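Local coordinates for pesticidal crystal protein Cry4Aa (Bacillus thuringiensis, PDB 2C9K) that acts as a mosquito-larvicidal toxin, binding midgut epithelial cells of the insect and causing their colloid-osmotic lysis by pore formation, at residues F269-Y274 with L362-L367; D284-R289 with K438-P443; N310-S315 with Y370-K375. All coordinates share one frame; numbering follows the deposited sequence.

Overall arrangement
All three contacts lie in the second domain of the toxin, a β-prism. From the N terminus, the first halves come in order: segment 269-274 follows strand 262-267, segment 284-289 starts in the last turn of helix 279-286, and segment 310-315 enters strand 313-322. Contact 1 closes first, when the chain reaches 362-367 beyond strand 353-362; contact 3 follows at 370-375, and contact 2 last, at 438-443. Contact 1 therefore crosses both others, whereas contact 3 lies wholly within the span of contact 2. Contacts 1 and 3 join loops and strand starts at one end of the prism, and contact 2 sets the end of the helix against strand 432-440. Tyr274 touches Leu440, and Leu362 touches Phe312.

Contact 1: F269-Y274 with L362-L367; sequences FEESPY and LDNKYL
Glu271 reaches across to Tyr366 and lays its CG methylene on one face of the phenol ring, a CH-pi contact with CG 3.4 Å from the ring centroid and only 8° off the normal. A long acidic chain suits this place, since its aliphatic part can serve an aromatic face while its carboxylate goes on to polar company. Extended beyond CG, it takes OE2 to within 2.9 Å of Asp363 OD1. The two carboxylates are nearly coplanar, 24° apart, with no hydrogen bond assigned between them, and their like charges are probably unfavourable to each other. Glu270 contributes its backbone O, 3.6 Å from Tyr366 CE2.

Further out, Asp363 OD1 accepts a weak bond from Lys365 N and another weak one from Asn403, and Lys365 NZ forms a salt bridge with Asp401. Leu367 N bonds to Asn364 O at 3.0 Å, closing the type I' turn that presents Tyr366, while a type I turn from Phe269 to Ser272 presents Glu271. Two surface turns meeting through side chains are consistent with the loop-rich end of the Cry domain II β-prism, a region implicated in receptor recognition across this toxin family.

Contact 2: D284-R289 with K438-P443; sequences DSLTRR and KSLSIP
Leu286 and Leu440 supply the apolar part of this contact, their side chains crossing at about a right angle with Leu286 CD2 4.0 Å from Leu440 CB. Leu440 holds its CG anti to the backbone N (chi1 164°), and its CD2 methyl lies 3.6 Å from Ser285 OG. Leucine suits both places, and Leu286 also packs on Val450 of the central strand and on Trp222 of helix 222-240.

The close polar link between the backbones is a water molecule. It donates to Ser285 O at 2.9 Å and to Ser439 O at 3.2 Å, bridging the last turn of the helix to the edge strand. A small residue fits at Ser285, where the helix comes near the strand, and its hydroxyl is bonded back to Tyr281 O within the helix.

Lys438 provides the electrostatic part. Bends at chi3 and chi4 (70° and 75°) curl its chain over the carbonyls that end the helix, with CD 3.2 Å from Thr287 O. NZ is 3.3 Å from Ser285 O, but the angle is too poor for a hydrogen bond; the ammonium probably gains instead from the negative end of the helix dipole. The aliphatic stem of Arg288 lies obliquely against it, CG to CD of Lys438 3.8 Å, while the guanidinium turns to a salt bridge with Glu262 and a cation-pi contact with Phe436.

Leu286 O is taken by Thr452 OG1, which ties the helix end to the central strand as well. A short helix whose end packs against a three-stranded antiparallel sheet and touches the N-terminal helical domain is characteristic of the domain I-facing side of the Cry toxin β-prism.

Contact 3: N310-S315 with Y370-K375; sequences NNFFTS and YNNISK
Phe312 packs against Tyr370, Asn372 and Ser374 where two Greek-key sheets of the β-prism, those of strands 313-322 and 373-381, come together near their loops. Its CB lies 3.8 Å from Ser374 CB, a small neighbour that lets the backbones approach closely. From there chi1 of 56° sets CG between the backbone N and the carbonyl carbon, 4.0 Å from Asn372 CB. Along one flank CD1 comes within 3.7 Å of Asn372 ND2. At the tip, CZ sits over one face of Tyr370, 3.6 Å from its CG and offset toward the rim, the two ring planes inclined at 39°. A phenylalanine suits this buried spot, whereas Tyr370, nearer the surface, can direct its hydroxyl to Lys447.

Beside the ring the two segments are joined by two hydrogen bonds. Phe313 N donates to Ile373 O at 2.7 Å. Ser374 and Lys375 form a classic β bulge opposite Ile360. Asparagine serves at this position because its amide can mimic a backbone N-H: Asn372 ND2 donates almost straight (176°) to Phe313 O, 2.9 Å away and tilted from the carbonyl plane.

Contact 1: F269-Y274 with L362-L367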
ATOM      1  N   PHE A 269       2.066  23.590   3.002  1.00 24.17           N
ATOM      2  CA  PHE A 269       3.327  23.319   3.658  1.00 25.29           C
ATOM      3  C   PHE A 269       4.301  24.486   3.546  1.00 27.13           C
ATOM      4  O   PHE A 269       4.832  24.980   4.543  1.00 28.54           O
ATOM      5  CB  PHE A 269       3.988  22.089   3.049  1.00 23.09           C
ATOM      6  CG  PHE A 269       5.368  21.848   3.571  1.00 21.94           C
ATOM      7  CD1 PHE A 269       5.558  21.327   4.847  1.00 20.92           C
ATOM      8  CD2 PHE A 269       6.480  22.212   2.821  1.00 19.46           C
ATOM      9  CE1 PHE A 269       6.844  21.178   5.373  1.00 21.57           C
ATOM     10  CE2 PHE A 269       7.766  22.065   3.339  1.00 20.00           C
ATOM     11  CZ  PHE A 269       7.947  21.549   4.617  1.00 20.28           C
ATOM     12  N   GLU A 270       4.537  24.918   2.316  1.00 29.05           N
ATOM     13  CA  GLU A 270       5.480  25.988   2.047  1.00 29.03           C
ATOM     14  C   GLU A 270       5.105  27.365   2.578  1.00 27.25           C
ATOM     15  O   GLU A 270       5.980  28.120   2.971  1.00 27.44           O
ATOM     16  CB  GLU A 270       5.761  26.051   0.540  1.00 29.74           C
ATOM     17  CG  GLU A 270       6.228  24.715  -0.045  1.00 36.41           C
ATOM     18  CD  GLU A 270       5.077  23.815  -0.550  1.00 43.15           C
ATOM     19  OE1 GLU A 270       4.012  23.732   0.120  1.00 43.76           O
ATOM     20  OE2 GLU A 270       5.253  23.176  -1.623  1.00 43.77           O
ATOM     21  N   GLU A 271       3.822  27.699   2.611  0.50 26.63           N
ATOM     22  CA  GLU A 271       3.437  29.018   3.092  0.50 25.85           C
ATOM     23  C   GLU A 271       3.050  29.087   4.557  0.50 24.38           C
ATOM     24  O   GLU A 271       2.471  30.071   5.011  0.50 22.64           O
ATOM     25  CB  GLU A 271       2.327  29.592   2.215  0.50 28.72           C
ATOM     26  CG  GLU A 271       2.838  29.983   0.838  1.00 33.86           C
ATOM     27  CD  GLU A 271       1.908  30.932   0.106  1.00 38.50           C
ATOM     28  OE1 GLU A 271       2.323  31.457  -0.952  1.00 39.44           O
ATOM     29  OE2 GLU A 271       0.767  31.153   0.586  1.00 40.27           O
ATOM     30  N   SER A 272       3.396  28.037   5.294  1.00 24.21           N
ATOM     31  CA  SER A 272       3.128  27.958   6.726  1.00 23.92           C
ATOM     32  C   SER A 272       4.468  27.801   7.427  1.00 24.16           C
ATOM     33  O   SER A 272       5.417  27.295   6.839  1.00 23.87           O
ATOM     34  CB  SER A 272       2.231  26.766   7.034  1.00 24.38           C
ATOM     35  OG  SER A 272       1.009  26.872   6.322  1.00 24.64           O
ATOM     36  N   PRO A 273       4.566  28.237   8.692  1.00 25.57           N
ATOM     37  CA  PRO A 273       5.816  28.142   9.462  1.00 26.02           C
ATOM     38  C   PRO A 273       6.169  26.765  10.006  1.00 27.08           C
ATOM     39  O   PRO A 273       7.338  26.476  10.260  1.00 28.96           O
ATOM     40  CB  PRO A 273       5.597  29.147  10.584  1.00 24.19           C
ATOM     41  CG  PRO A 273       4.142  28.967  10.865  1.00 26.02           C
ATOM     42  CD  PRO A 273       3.533  28.945   9.469  1.00 25.14           C
ATOM     43  N   TYR A 274       5.162  25.921  10.187  1.00 26.80           N
ATOM     44  CA  TYR A 274       5.376  24.589  10.735  1.00 28.34           C
ATOM     45  C   TYR A 274       6.544  23.817  10.122  1.00 27.54           C
ATOM     46  O   TYR A 274       7.030  22.848  10.709  1.00 26.57           O
ATOM     47  CB  TYR A 274       4.084  23.779  10.618  1.00 29.80           C
ATOM     48  CG  TYR A 274       2.908  24.555  11.135  1.00 30.65           C
ATOM     49  CD1 TYR A 274       2.008  25.149  10.257  1.00 31.37           C
ATOM     50  CD2 TYR A 274       2.749  24.784  12.502  1.00 31.02           C
ATOM     51  CE1 TYR A 274       0.977  25.962  10.726  1.00 32.08           C
ATOM     52  CE2 TYR A 274       1.723  25.592  12.983  1.00 31.52           C
ATOM     53  CZ  TYR A 274       0.842  26.179  12.085  1.00 32.03           C
ATOM     54  OH  TYR A 274      -0.172  26.987  12.536  1.00 32.70           O
ATOM     55  N   LEU A 362      -7.451  29.809   1.026  1.00 31.03           N
ATOM     56  CA  LEU A 362      -6.974  31.182   0.990  1.00 29.95           C
ATOM     57  C   LEU A 362      -5.462  31.176   0.798  1.00 29.40           C
ATOM     58  O   LEU A 362      -4.771  30.307   1.324  1.00 30.41           O
ATOM     59  CB  LEU A 362      -7.361  31.905   2.284  1.00 28.51           C
ATOM     60  CG  LEU A 362      -8.876  32.005   2.511  1.00 27.43           C
ATOM     61  CD1 LEU A 362      -9.161  32.736   3.801  1.00 28.66           C
ATOM     62  CD2 LEU A 362      -9.518  32.744   1.351  1.00 26.78           C
ATOM     63  N   ASP A 363      -4.958  32.132   0.025  0.50 28.84           N
ATOM     64  CA  ASP A 363      -3.532  32.227  -0.247  0.50 28.74           C
ATOM     65  C   ASP A 363      -2.899  33.371   0.533  0.50 28.72           C
ATOM     66  O   ASP A 363      -2.831  34.504   0.057  0.50 28.90           O
ATOM     67  CB  ASP A 363      -3.316  32.409  -1.747  0.50 30.33           C
ATOM     68  CG  ASP A 363      -1.889  32.773  -2.094  1.00 33.88           C
ATOM     69  OD1 ASP A 363      -0.954  32.262  -1.436  1.00 36.55           O
ATOM     70  OD2 ASP A 363      -1.702  33.565  -3.042  1.00 35.61           O
ATOM     71  N   ASN A 364      -2.429  33.053   1.736  1.00 28.53           N
ATOM     72  CA  ASN A 364      -1.815  34.022   2.641  1.00 28.24           C
ATOM     73  C   ASN A 364      -0.622  34.804   2.104  1.00 27.90           C
ATOM     74  O   ASN A 364      -0.129  35.712   2.774  1.00 28.09           O
ATOM     75  CB  ASN A 364      -1.400  33.335   3.944  1.00 28.49           C
ATOM     76  CG  ASN A 364      -0.472  32.156   3.712  1.00 29.84           C
ATOM     77  OD1 ASN A 364       0.458  31.932   4.482  1.00 31.87           O
ATOM     78  ND2 ASN A 364      -0.728  31.391   2.655  1.00 28.26           N
ATOM     79  N   LYS A 365      -0.147  34.463   0.913  1.00 28.16           N
ATOM     80  CA  LYS A 365       0.988  35.184   0.345  1.00 30.34           C
ATOM     81  C   LYS A 365       2.141  35.184   1.346  1.00 31.78           C
ATOM     82  O   LYS A 365       2.693  36.240   1.664  1.00 31.26           O
ATOM     83  CB  LYS A 365       0.602  36.635   0.043  1.00 31.40           C
ATOM     84  CG  LYS A 365      -0.625  36.815  -0.831  1.00 32.22           C
ATOM     85  CD  LYS A 365      -0.358  36.410  -2.262  1.00 33.47           C
ATOM     86  CE  LYS A 365      -1.521  36.813  -3.150  1.00 34.11           C
ATOM     87  NZ  LYS A 365      -1.807  38.278  -3.043  1.00 36.17           N
ATOM     88  N   TYR A 366       2.478  34.001   1.850  1.00 32.27           N
ATOM     89  CA  TYR A 366       3.563  33.828   2.814  1.00 31.91           C
ATOM     90  C   TYR A 366       3.498  34.755   4.020  1.00 32.20           C
ATOM     91  O   TYR A 366       4.533  35.083   4.601  1.00 34.21           O
ATOM     92  CB  TYR A 366       4.931  33.998   2.139  1.00 30.48           C
ATOM     93  CG  TYR A 366       5.250  32.939   1.112  1.00 30.80           C
ATOM     94  CD1 TYR A 366       4.811  33.070  -0.203  1.00 31.65           C
ATOM     95  CD2 TYR A 366       5.969  31.794   1.459  1.00 30.11           C
ATOM     96  CE1 TYR A 366       5.077  32.094  -1.148  1.00 32.48           C
ATOM     97  CE2 TYR A 366       6.242  30.805   0.521  1.00 30.86           C
ATOM     98  CZ  TYR A 366       5.791  30.962  -0.785  1.00 33.45           C
ATOM     99  OH  TYR A 366       6.044  29.996  -1.738  1.00 35.05           O
ATOM    100  N   LEU A 367       2.297  35.179   4.400  1.00 31.28           N
ATOM    101  CA  LEU A 367       2.144  36.056   5.556  1.00 30.51           C
ATOM    102  C   LEU A 367       1.429  35.333   6.692  1.00 30.98           C
ATOM    103  O   LEU A 367       0.844  34.263   6.494  1.00 30.20           O
ATOM    104  CB  LEU A 367       1.356  37.307   5.172  1.00 28.85           C
ATOM    105  CG  LEU A 367       2.046  38.241   4.179  1.00 29.92           C
ATOM    106  CD1 LEU A 367       1.129  39.405   3.856  1.00 27.74           C
ATOM    107  CD2 LEU A 367       3.362  38.745   4.776  1.00 29.27           C
TER

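Contact 2: D284-R289 with K438-P443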
ATOM      1  N   ASP A 284       4.004  13.544  13.962  1.00 26.24           N
ATOM      2  CA  ASP A 284       2.999  13.215  14.956  1.00 26.73           C
ATOM      3  C   ASP A 284       1.668  13.881  14.677  1.00 26.81           C
ATOM      4  O   ASP A 284       0.618  13.241  14.783  1.00 28.95           O
ATOM      5  CB  ASP A 284       3.451  13.625  16.357  1.00 26.58           C
ATOM      6  CG  ASP A 284       4.509  12.712  16.920  1.00 27.73           C
ATOM      7  OD1 ASP A 284       4.759  11.644  16.319  1.00 28.44           O
ATOM      8  OD2 ASP A 284       5.086  13.067  17.974  1.00 28.59           O
ATOM      9  N   SER A 285       1.696  15.157  14.315  1.00 25.69           N
ATOM     10  CA  SER A 285       0.448  15.864  14.091  1.00 26.59           C
ATOM     11  C   SER A 285      -0.135  15.873  12.692  1.00 25.71           C
ATOM     12  O   SER A 285      -1.244  16.357  12.510  1.00 27.70           O
ATOM     13  CB  SER A 285       0.564  17.307  14.598  1.00 27.36           C
ATOM     14  OG  SER A 285       1.568  18.015  13.906  1.00 30.41           O
ATOM     15  N   LEU A 286       0.577  15.353  11.702  1.00 24.68           N
ATOM     16  CA  LEU A 286       0.025  15.349  10.347  1.00 23.25           C
ATOM     17  C   LEU A 286      -0.332  13.963   9.811  1.00 22.10           C
ATOM     18  O   LEU A 286      -0.968  13.846   8.768  1.00 22.53           O
ATOM     19  CB  LEU A 286       0.981  16.059   9.380  1.00 22.94           C
ATOM     20  CG  LEU A 286       0.990  17.594   9.466  1.00 24.65           C
ATOM     21  CD1 LEU A 286       2.232  18.174   8.795  1.00 23.68           C
ATOM     22  CD2 LEU A 286      -0.275  18.133   8.817  1.00 23.78           C
ATOM     23  N   THR A 287       0.072  12.913  10.518  1.00 20.27           N
ATOM     24  CA  THR A 287      -0.223  11.553  10.079  1.00 18.88           C
ATOM     25  C   THR A 287      -0.958  10.800  11.182  1.00 19.13           C
ATOM     26  O   THR A 287      -1.139  11.332  12.268  1.00 19.98           O
ATOM     27  CB  THR A 287       1.069  10.806   9.681  1.00 17.43           C
ATOM     28  OG1 THR A 287       1.995  10.811  10.776  1.00 14.81           O
ATOM     29  CG2 THR A 287       1.711  11.482   8.475  1.00 13.76           C
ATOM     30  N   ARG A 288      -1.389   9.571  10.921  1.00 17.88           N
ATOM     31  CA  ARG A 288      -2.120   8.827  11.939  1.00 18.82           C
ATOM     32  C   ARG A 288      -1.310   7.692  12.530  1.00 20.05           C
ATOM     33  O   ARG A 288      -0.626   6.973  11.807  1.00 22.75           O
ATOM     34  CB  ARG A 288      -3.430   8.276  11.356  1.00 19.57           C
ATOM     35  CG  ARG A 288      -4.381   9.359  10.864  1.00 21.58           C
ATOM     36  CD  ARG A 288      -5.546   8.796  10.073  1.00 22.19           C
ATOM     37  NE  ARG A 288      -6.445   7.985  10.885  1.00 22.89           N
ATOM     38  CZ  ARG A 288      -7.337   7.139  10.382  1.00 22.98           C
ATOM     39  NH1 ARG A 288      -7.454   6.991   9.074  1.00 21.62           N
ATOM     40  NH2 ARG A 288      -8.100   6.420  11.189  1.00 26.40           N
ATOM     41  N   ARG A 289      -1.386   7.530  13.848  1.00 21.09           N
ATOM     42  CA  ARG A 289      -0.664   6.456  14.519  1.00 21.72           C
ATOM     43  C   ARG A 289      -1.205   5.105  14.065  1.00 22.19           C
ATOM     44  O   ARG A 289      -2.378   4.985  13.684  1.00 23.08           O
ATOM     45  CB  ARG A 289      -0.803   6.591  16.033  1.00 22.29           C
ATOM     46  CG  ARG A 289       0.380   7.271  16.685  1.00 26.54           C
ATOM     47  CD  ARG A 289      -0.061   8.368  17.633  1.00 31.05           C
ATOM     48  NE  ARG A 289      -0.637   7.873  18.883  1.00 35.08           N
ATOM     49  CZ  ARG A 289      -1.293   8.643  19.747  1.00 38.35           C
ATOM     50  NH1 ARG A 289      -1.459   9.939  19.493  1.00 38.14           N
ATOM     51  NH2 ARG A 289      -1.789   8.126  20.864  1.00 39.13           N
ATOM     52  N   LYS A 438      -6.312  15.324   8.431  1.00 21.83           N
ATOM     53  CA  LYS A 438      -5.765  15.889   9.665  1.00 22.56           C
ATOM     54  C   LYS A 438      -5.326  17.312   9.399  1.00 25.02           C
ATOM     55  O   LYS A 438      -5.247  17.737   8.250  1.00 25.96           O
ATOM     56  CB  LYS A 438      -4.561  15.077  10.169  1.00 21.30           C
ATOM     57  CG  LYS A 438      -4.926  13.947  11.107  1.00 23.45           C
ATOM     58  CD  LYS A 438      -3.741  13.069  11.443  1.00 23.92           C
ATOM     59  CE  LYS A 438      -2.730  13.777  12.332  1.00 26.68           C
ATOM     60  NZ  LYS A 438      -3.154  13.908  13.749  1.00 24.55           N
ATOM     61  N   SER A 439      -5.015  18.044  10.460  1.00 27.51           N
ATOM     62  CA  SER A 439      -4.596  19.424  10.304  1.00 28.26           C
ATOM     63  C   SER A 439      -3.680  19.867  11.443  1.00 29.56           C
ATOM     64  O   SER A 439      -3.900  19.501  12.600  1.00 30.01           O
ATOM     65  CB  SER A 439      -5.838  20.310  10.263  1.00 28.61           C
ATOM     66  OG  SER A 439      -5.609  21.493   9.526  1.00 32.28           O
ATOM     67  N   LEU A 440      -2.641  20.631  11.107  1.00 29.92           N
ATOM     68  CA  LEU A 440      -1.711  21.166  12.099  1.00 29.74           C
ATOM     69  C   LEU A 440      -1.932  22.672  12.141  1.00 31.68           C
ATOM     70  O   LEU A 440      -1.815  23.353  11.125  1.00 33.00           O
ATOM     71  CB  LEU A 440      -0.255  20.866  11.721  1.00 28.31           C
ATOM     72  CG  LEU A 440       0.885  21.652  12.406  1.00 25.55           C
ATOM     73  CD1 LEU A 440       0.709  21.666  13.913  1.00 26.06           C
ATOM     74  CD2 LEU A 440       2.228  21.022  12.047  1.00 22.82           C
ATOM     75  N   SER A 441      -2.280  23.183  13.315  1.00 33.83           N
ATOM     76  CA  SER A 441      -2.522  24.610  13.488  1.00 34.79           C
ATOM     77  C   SER A 441      -2.483  24.952  14.960  1.00 35.63           C
ATOM     78  O   SER A 441      -3.053  24.250  15.796  1.00 37.60           O
ATOM     79  CB  SER A 441      -3.889  24.997  12.940  1.00 34.83           C
ATOM     80  OG  SER A 441      -4.905  24.518  13.797  1.00 35.13           O
ATOM     81  N   ILE A 442      -1.801  26.041  15.270  1.00 36.27           N
ATOM     82  CA  ILE A 442      -1.679  26.512  16.633  1.00 36.11           C
ATOM     83  C   ILE A 442      -2.331  27.886  16.605  1.00 38.36           C
ATOM     84  O   ILE A 442      -1.659  28.894  16.391  1.00 38.95           O
ATOM     85  CB  ILE A 442      -0.202  26.620  17.011  1.00 34.45           C
ATOM     86  CG1 ILE A 442       0.488  25.290  16.698  1.00 33.35           C
ATOM     87  CG2 ILE A 442      -0.063  26.971  18.470  1.00 33.78           C
ATOM     88  CD1 ILE A 442       1.978  25.323  16.827  1.00 33.90           C
ATOM     89  N   PRO A 443      -3.663  27.936  16.792  1.00 39.97           N
ATOM     90  CA  PRO A 443      -4.433  29.188  16.783  1.00 41.21           C
ATOM     91  C   PRO A 443      -3.883  30.235  17.738  1.00 42.42           C
ATOM     92  O   PRO A 443      -3.804  31.413  17.409  1.00 42.70           O
ATOM     93  CB  PRO A 443      -5.836  28.733  17.173  1.00 40.35           C
ATOM     94  CG  PRO A 443      -5.898  27.345  16.621  1.00 41.16           C
ATOM     95  CD  PRO A 443      -4.551  26.784  17.018  1.00 39.64           C
TER
HETATM   96  O   HOH W   1      -2.755  17.448  14.723  1.00 29.69           O

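Contact 3: N310-S315 with Y370-K375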
ATOM      1  N   ASN A 310     -15.657  35.887   1.486  1.00 54.53           N
ATOM      2  CA  ASN A 310     -14.406  35.475   2.111  1.00 51.77           C
ATOM      3  C   ASN A 310     -14.567  34.626   3.361  1.00 48.81           C
ATOM      4  O   ASN A 310     -13.806  34.771   4.321  1.00 48.50           O
ATOM      5  CB  ASN A 310     -13.554  36.698   2.435  1.00 52.87           C
ATOM      6  CG  ASN A 310     -13.107  37.420   1.199  1.00 54.64           C
ATOM      7  OD1 ASN A 310     -12.504  36.821   0.307  1.00 56.92           O
ATOM      8  ND2 ASN A 310     -13.395  38.716   1.129  1.00 55.88           N
ATOM      9  N   ASN A 311     -15.564  33.749   3.355  1.00 44.95           N
ATOM     10  CA  ASN A 311     -15.767  32.869   4.493  1.00 41.35           C
ATOM     11  C   ASN A 311     -14.844  31.681   4.215  1.00 39.01           C
ATOM     12  O   ASN A 311     -14.415  31.458   3.078  1.00 37.01           O
ATOM     13  CB  ASN A 311     -17.223  32.393   4.573  1.00 40.44           C
ATOM     14  CG  ASN A 311     -17.633  31.970   5.986  1.00 43.00           C
ATOM     15  OD1 ASN A 311     -16.842  31.394   6.738  1.00 44.72           O
ATOM     16  ND2 ASN A 311     -18.883  32.248   6.345  1.00 43.48           N
ATOM     17  N   PHE A 312     -14.513  30.940   5.260  1.00 36.06           N
ATOM     18  CA  PHE A 312     -13.667  29.780   5.100  1.00 34.05           C
ATOM     19  C   PHE A 312     -13.962  28.821   6.233  1.00 33.52           C
ATOM     20  O   PHE A 312     -14.675  29.165   7.180  1.00 31.97           O
ATOM     21  CB  PHE A 312     -12.184  30.183   5.074  1.00 33.65           C
ATOM     22  CG  PHE A 312     -11.732  30.965   6.274  1.00 32.55           C
ATOM     23  CD1 PHE A 312     -11.664  30.373   7.531  1.00 32.45           C
ATOM     24  CD2 PHE A 312     -11.357  32.297   6.143  1.00 32.50           C
ATOM     25  CE1 PHE A 312     -11.230  31.092   8.641  1.00 31.02           C
ATOM     26  CE2 PHE A 312     -10.921  33.022   7.245  1.00 32.75           C
ATOM     27  CZ  PHE A 312     -10.858  32.415   8.497  1.00 31.89           C
ATOM     28  N   PHE A 313     -13.437  27.606   6.130  1.00 32.39           N
ATOM     29  CA  PHE A 313     -13.682  26.634   7.169  1.00 31.74           C
ATOM     30  C   PHE A 313     -12.734  26.833   8.332  1.00 32.08           C
ATOM     31  O   PHE A 313     -11.517  26.693   8.229  1.00 31.35           O
ATOM     32  CB  PHE A 313     -13.613  25.222   6.596  1.00 31.37           C
ATOM     33  CG  PHE A 313     -14.734  24.916   5.643  1.00 30.76           C
ATOM     34  CD1 PHE A 313     -14.471  24.561   4.324  1.00 30.42           C
ATOM     35  CD2 PHE A 313     -16.060  25.022   6.060  1.00 30.31           C
ATOM     36  CE1 PHE A 313     -15.512  24.316   3.431  1.00 31.06           C
ATOM     37  CE2 PHE A 313     -17.108  24.779   5.179  1.00 29.75           C
ATOM     38  CZ  PHE A 313     -16.836  24.425   3.860  1.00 30.69           C
ATOM     39  N   THR A 314     -13.337  27.208   9.445  1.00 32.44           N
ATOM     40  CA  THR A 314     -12.632  27.464  10.674  1.00 32.19           C
ATOM     41  C   THR A 314     -11.919  26.245  11.222  1.00 32.11           C
ATOM     42  O   THR A 314     -10.745  26.315  11.583  1.00 31.62           O
ATOM     43  CB  THR A 314     -13.623  27.994  11.706  1.00 32.57           C
ATOM     44  OG1 THR A 314     -13.597  29.426  11.672  1.00 36.60           O
ATOM     45  CG2 THR A 314     -13.307  27.489  13.096  1.00 31.64           C
ATOM     46  N   SER A 315     -12.641  25.130  11.279  1.00 32.36           N
ATOM     47  CA  SER A 315     -12.106  23.884  11.823  1.00 32.08           C
ATOM     48  C   SER A 315     -12.830  22.687  11.207  1.00 31.16           C
ATOM     49  O   SER A 315     -13.696  22.864  10.352  1.00 31.98           O
ATOM     50  CB  SER A 315     -12.314  23.884  13.337  1.00 31.90           C
ATOM     51  OG  SER A 315     -13.665  24.201  13.636  1.00 30.34           O
ATOM     52  N   TYR A 370      -4.710  33.808   7.341  1.00 35.16           N
ATOM     53  CA  TYR A 370      -5.450  32.578   7.060  1.00 36.23           C
ATOM     54  C   TYR A 370      -5.234  31.993   5.666  1.00 36.20           C
ATOM     55  O   TYR A 370      -5.319  32.711   4.673  1.00 37.88           O
ATOM     56  CB  TYR A 370      -6.959  32.796   7.257  1.00 35.64           C
ATOM     57  CG  TYR A 370      -7.367  33.251   8.644  1.00 35.02           C
ATOM     58  CD1 TYR A 370      -7.801  34.558   8.873  1.00 34.10           C
ATOM     59  CD2 TYR A 370      -7.301  32.383   9.729  1.00 34.35           C
ATOM     60  CE1 TYR A 370      -8.155  34.988  10.150  1.00 33.87           C
ATOM     61  CE2 TYR A 370      -7.651  32.802  11.008  1.00 35.38           C
ATOM     62  CZ  TYR A 370      -8.075  34.108  11.215  1.00 35.40           C
ATOM     63  OH  TYR A 370      -8.396  34.529  12.491  1.00 34.99           O
ATOM     64  N   ASN A 371      -4.942  30.694   5.596  1.00 34.54           N
ATOM     65  CA  ASN A 371      -4.777  30.014   4.309  1.00 34.23           C
ATOM     66  C   ASN A 371      -5.665  28.771   4.299  1.00 34.18           C
ATOM     67  O   ASN A 371      -5.406  27.798   3.584  1.00 32.38           O
ATOM     68  CB  ASN A 371      -3.308  29.640   4.025  1.00 33.39           C
ATOM     69  CG  ASN A 371      -2.689  28.737   5.089  1.00 34.54           C
ATOM     70  OD1 ASN A 371      -1.527  28.357   4.972  1.00 35.77           O
ATOM     71  ND2 ASN A 371      -3.450  28.399   6.122  1.00 34.02           N
ATOM     72  N   ASN A 372      -6.726  28.849   5.101  1.00 33.46           N
ATOM     73  CA  ASN A 372      -7.728  27.799   5.268  1.00 33.87           C
ATOM     74  C   ASN A 372      -8.451  27.376   3.993  1.00 34.48           C
ATOM     75  O   ASN A 372      -8.399  28.054   2.966  1.00 34.43           O
ATOM     76  CB  ASN A 372      -8.797  28.263   6.258  1.00 32.91           C
ATOM     77  CG  ASN A 372      -8.246  28.530   7.627  1.00 33.49           C
ATOM     78  OD1 ASN A 372      -7.194  29.154   7.779  1.00 33.68           O
ATOM     79  ND2 ASN A 372      -8.965  28.073   8.646  1.00 32.56           N
ATOM     80  N   ILE A 373      -9.146  26.248   4.091  1.00 34.73           N
ATOM     81  CA  ILE A 373      -9.938  25.723   2.989  1.00 35.89           C
ATOM     82  C   ILE A 373     -11.293  26.427   3.072  1.00 35.86           C
ATOM     83  O   ILE A 373     -11.900  26.493   4.141  1.00 34.96           O
ATOM     84  CB  ILE A 373     -10.158  24.191   3.132  1.00 36.29           C
ATOM     85  CG1 ILE A 373      -8.826  23.453   3.003  1.00 36.85           C
ATOM     86  CG2 ILE A 373     -11.127  23.701   2.072  1.00 36.36           C
ATOM     87  CD1 ILE A 373      -8.943  21.947   3.142  1.00 35.97           C
ATOM     88  N   SER A 374     -11.763  26.966   1.955  1.00 36.08           N
ATOM     89  CA  SER A 374     -13.047  27.649   1.952  1.00 37.26           C
ATOM     90  C   SER A 374     -14.034  26.949   1.024  1.00 38.23           C
ATOM     91  O   SER A 374     -15.234  27.214   1.075  1.00 39.04           O
ATOM     92  CB  SER A 374     -12.882  29.113   1.527  1.00 37.11           C
ATOM     93  OG  SER A 374     -12.558  29.224   0.149  1.00 39.03           O
ATOM     94  N   LYS A 375     -13.536  26.047   0.186  1.00 38.73           N
ATOM     95  CA  LYS A 375     -14.405  25.330  -0.738  1.00 39.95           C
ATOM     96  C   LYS A 375     -13.811  23.985  -1.177  1.00 39.67           C
ATOM     97  O   LYS A 375     -12.595  23.860  -1.359  1.00 39.64           O
ATOM     98  CB  LYS A 375     -14.673  26.204  -1.965  1.00 41.77           C
ATOM     99  CG  LYS A 375     -15.613  25.582  -2.977  1.00 45.32           C
ATOM    100  CD  LYS A 375     -15.612  26.365  -4.274  1.00 48.51           C
ATOM    101  CE  LYS A 375     -16.521  25.712  -5.305  1.00 51.16           C
ATOM    102  NZ  LYS A 375     -17.913  25.604  -4.793  1.00 53.18           N
TER